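ESX-1 secretion-associated protein EspB (Mycobacterium marinum, PDB 7P0Z) is secreted through the mycobacterial ESX-1 system and assembles into a ring of seven copies, probably forming a channel-like structure that assists protein transport. Local coordinates at residues 56-61 with 274-279. Numbering follows the deposited sequence.
Sequences DNVRLY and VNPPKP
Tyr61, on helix 42-81, lays its ring against Pro276 of the extended tail that follows helix 244-268. Pro276 CB stands over one face, 4.0 Å from the ring centroid and 28° off the normal, in a CH-pi contact; CG comes as near as 3.5 Å to Tyr61 CD1. The two side chains meet at about a right angle. Proline suits this place because its compact, rigid pyrrolidine ring presents the hydrogens of CB and CG to the electron-rich face, perhaps weakly polarised by the nearby amide groups. Beyond CB, the carbonyl oxygen Pro276 O also sits over that face, towards the rim and 3.4 Å from Tyr61 CZ. Lys278 borders the edge instead, its CB 3.8 Å from Tyr61 CE2, while its amine leads away from the helix. With CG anti to its own carbonyl carbon (chi1 -85°), the tyrosine reaches out across the tail, one face on Pro276 and its CE2 edge at Lys278.

One turn back, Pro276 CG lies over the helix backbone, 3.8 Å from Asn57 O, which already accepts the helical hydrogen bond from Tyr61 N. Val58 CG2 touches the same CG at 4.2 Å and Val274 CG1 at 4.3 Å, a loose apolar contact. Farther out, Met200 of helix 181-224 packs on both Tyr61 and Pro276, and Trp196 NE1 of that helix donates a hydrogen bond to Pro277 O. Val274 N is hydrogen-bonded to Ser54 OG, one turn before Val58 on helix 42-81. Pro276, Pro277 and Pro279, whose rings hold phi near -70° and which have no N-H to donate, keep 276-279 polyproline II-like. Ile169 of a second subunit packs on Asn57, placing the contact close to the interface between copies. A polyproline II-like segment thus packs on a helix through a proline-aromatic CH-pi contact, joining the PPE and PE regions of EspB's elongated helical bundle.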
ATOM      1  N   ASP A  56     -13.094  28.931  12.891  1.00 40.46           N
ATOM      2  CA  ASP A  56     -12.819  29.421  14.234  1.00 40.46           C
ATOM      3  C   ASP A  56     -11.577  28.771  14.827  1.00 40.46           C
ATOM      4  O   ASP A  56     -10.753  29.440  15.458  1.00 40.46           O
ATOM      5  CB  ASP A  56     -14.019  29.171  15.134  1.00 40.46           C
ATOM      6  CG  ASP A  56     -15.096  30.189  14.945  1.00 40.46           C
ATOM      7  OD1 ASP A  56     -14.765  31.342  14.631  1.00 40.46           O
ATOM      8  OD2 ASP A  56     -16.279  29.846  15.102  1.00 40.46           O
ATOM      9  N   ASN A  57     -11.426  27.473  14.636  1.00 40.40           N
ATOM     10  CA  ASN A  57     -10.292  26.791  15.232  1.00 40.40           C
ATOM     11  C   ASN A  57      -8.985  27.224  14.590  1.00 40.40           C
ATOM     12  O   ASN A  57      -7.965  27.385  15.275  1.00 40.40           O
ATOM     13  CB  ASN A  57     -10.514  25.288  15.134  1.00 40.40           C
ATOM     14  CG  ASN A  57     -11.538  24.807  16.131  1.00 40.40           C
ATOM     15  OD1 ASN A  57     -12.207  25.606  16.775  1.00 40.40           O
ATOM     16  ND2 ASN A  57     -11.692  23.503  16.242  1.00 40.40           N
ATOM     17  N   VAL A  58      -9.001  27.446  13.283  1.00 39.00           N
ATOM     18  CA  VAL A  58      -7.808  27.934  12.614  1.00 39.00           C
ATOM     19  C   VAL A  58      -7.446  29.330  13.110  1.00 39.00           C
ATOM     20  O   VAL A  58      -6.273  29.633  13.347  1.00 39.00           O
ATOM     21  CB  VAL A  58      -8.004  27.892  11.093  1.00 39.00           C
ATOM     22  CG1 VAL A  58      -6.967  28.738  10.393  1.00 39.00           C
ATOM     23  CG2 VAL A  58      -7.950  26.473  10.606  1.00 39.00           C
ATOM     24  N   ARG A  59      -8.440  30.193  13.292  1.00 38.61           N
ATOM     25  CA  ARG A  59      -8.149  31.532  13.788  1.00 38.61           C
ATOM     26  C   ARG A  59      -7.536  31.486  15.184  1.00 38.61           C
ATOM     27  O   ARG A  59      -6.589  32.226  15.494  1.00 38.61           O
ATOM     28  CB  ARG A  59      -9.419  32.381  13.773  1.00 38.61           C
ATOM     29  CG  ARG A  59      -9.768  32.886  12.400  1.00 38.61           C
ATOM     30  CD  ARG A  59     -10.928  33.841  12.400  1.00 38.61           C
ATOM     31  NE  ARG A  59     -12.173  33.170  12.727  1.00 38.61           N
ATOM     32  CZ  ARG A  59     -13.070  32.774  11.836  1.00 38.61           C
ATOM     33  NH1 ARG A  59     -12.883  32.981  10.550  1.00 38.61           N
ATOM     34  NH2 ARG A  59     -14.161  32.170  12.243  1.00 38.61           N
ATOM     35  N   LEU A  60      -8.051  30.601  16.029  1.00 39.01           N
ATOM     36  CA  LEU A  60      -7.502  30.430  17.363  1.00 39.01           C
ATOM     37  C   LEU A  60      -6.033  30.021  17.326  1.00 39.01           C
ATOM     38  O   LEU A  60      -5.186  30.581  18.040  1.00 39.01           O
ATOM     39  CB  LEU A  60      -8.328  29.389  18.090  1.00 39.01           C
ATOM     40  CG  LEU A  60      -8.020  29.207  19.557  1.00 39.01           C
ATOM     41  CD1 LEU A  60      -8.632  30.338  20.324  1.00 39.01           C
ATOM     42  CD2 LEU A  60      -8.574  27.896  19.989  1.00 39.01           C
ATOM     43  N   TYR A  61      -5.702  29.044  16.498  1.00 38.93           N
ATOM     44  CA  TYR A  61      -4.306  28.645  16.452  1.00 38.93           C
ATOM     45  C   TYR A  61      -3.418  29.717  15.840  1.00 38.93           C
ATOM     46  O   TYR A  61      -2.224  29.778  16.139  1.00 38.93           O
ATOM     47  CB  TYR A  61      -4.164  27.340  15.707  1.00 38.93           C
ATOM     48  CG  TYR A  61      -4.396  26.218  16.627  1.00 38.93           C
ATOM     49  CD1 TYR A  61      -5.671  25.781  16.882  1.00 38.93           C
ATOM     50  CD2 TYR A  61      -3.348  25.623  17.294  1.00 38.93           C
ATOM     51  CE1 TYR A  61      -5.900  24.777  17.736  1.00 38.93           C
ATOM     52  CE2 TYR A  61      -3.566  24.614  18.159  1.00 38.93           C
ATOM     53  CZ  TYR A  61      -4.843  24.191  18.373  1.00 38.93           C
ATOM     54  OH  TYR A  61      -5.077  23.176  19.241  1.00 38.93           O
ATOM     55  N   VAL A 274     -10.963  20.171  10.734  1.00 39.61           N
ATOM     56  CA  VAL A 274      -9.596  20.624  10.541  1.00 39.61           C
ATOM     57  C   VAL A 274      -9.020  20.911  11.911  1.00 39.61           C
ATOM     58  O   VAL A 274      -9.456  21.858  12.563  1.00 39.61           O
ATOM     59  CB  VAL A 274      -9.540  21.877   9.661  1.00 39.61           C
ATOM     60  CG1 VAL A 274      -8.120  22.337   9.478  1.00 39.61           C
ATOM     61  CG2 VAL A 274     -10.166  21.603   8.334  1.00 39.61           C
ATOM     62  N   ASN A 275      -8.047  20.118  12.356  1.00 39.13           N
ATOM     63  CA  ASN A 275      -7.415  20.471  13.618  1.00 39.13           C
ATOM     64  C   ASN A 275      -5.996  20.953  13.399  1.00 39.13           C
ATOM     65  O   ASN A 275      -5.135  20.198  12.940  1.00 39.13           O
ATOM     66  CB  ASN A 275      -7.426  19.353  14.653  1.00 39.13           C
ATOM     67  CG  ASN A 275      -6.795  18.112  14.186  1.00 39.13           C
ATOM     68  OD1 ASN A 275      -6.475  17.959  13.018  1.00 39.13           O
ATOM     69  ND2 ASN A 275      -6.495  17.239  15.127  1.00 39.13           N
ATOM     70  N   PRO A 276      -5.722  22.199  13.734  1.00 38.93           N
ATOM     71  CA  PRO A 276      -4.391  22.748  13.546  1.00 38.93           C
ATOM     72  C   PRO A 276      -3.452  22.261  14.626  1.00 38.93           C
ATOM     73  O   PRO A 276      -3.837  22.180  15.797  1.00 38.93           O
ATOM     74  CB  PRO A 276      -4.618  24.258  13.667  1.00 38.93           C
ATOM     75  CG  PRO A 276      -6.087  24.436  13.722  1.00 38.93           C
ATOM     76  CD  PRO A 276      -6.663  23.200  14.237  1.00 38.93           C
ATOM     77  N   PRO A 277      -2.222  21.927  14.282  1.00 38.58           N
ATOM     78  CA  PRO A 277      -1.229  21.656  15.319  1.00 38.58           C
ATOM     79  C   PRO A 277      -0.857  22.942  16.018  1.00 38.58           C
ATOM     80  O   PRO A 277      -0.910  24.024  15.442  1.00 38.58           O
ATOM     81  CB  PRO A 277      -0.053  21.088  14.536  1.00 38.58           C
ATOM     82  CG  PRO A 277      -0.174  21.726  13.220  1.00 38.58           C
ATOM     83  CD  PRO A 277      -1.622  21.958  12.947  1.00 38.58           C
ATOM     84  N   LYS A 278      -0.498  22.829  17.277  1.00 39.05           N
ATOM     85  CA  LYS A 278      -0.051  24.015  17.963  1.00 39.05           C
ATOM     86  C   LYS A 278       1.346  24.372  17.482  1.00 39.05           C
ATOM     87  O   LYS A 278       2.104  23.505  17.051  1.00 39.05           O
ATOM     88  CB  LYS A 278      -0.041  23.815  19.461  1.00 39.05           C
ATOM     89  CG  LYS A 278       0.901  22.778  19.923  1.00 39.05           C
ATOM     90  CD  LYS A 278       0.785  22.689  21.405  1.00 39.05           C
ATOM     91  CE  LYS A 278       1.222  23.988  22.030  1.00 39.05           C
ATOM     92  NZ  LYS A 278       1.137  23.982  23.498  1.00 39.05           N
ATOM     93  N   PRO A 279       1.693  25.651  17.502  1.00 38.63           N
ATOM     94  CA  PRO A 279       2.993  26.052  17.004  1.00 38.63           C
ATOM     95  C   PRO A 279       4.099  25.548  17.909  1.00 38.63           C
ATOM     96  O   PRO A 279       3.920  25.443  19.131  1.00 38.63           O
ATOM     97  CB  PRO A 279       2.910  27.587  17.009  1.00 38.63           C
ATOM     98  CG  PRO A 279       1.836  27.903  17.973  1.00 38.63           C
ATOM     99  CD  PRO A 279       0.864  26.796  17.890  1.00 38.63           C
TER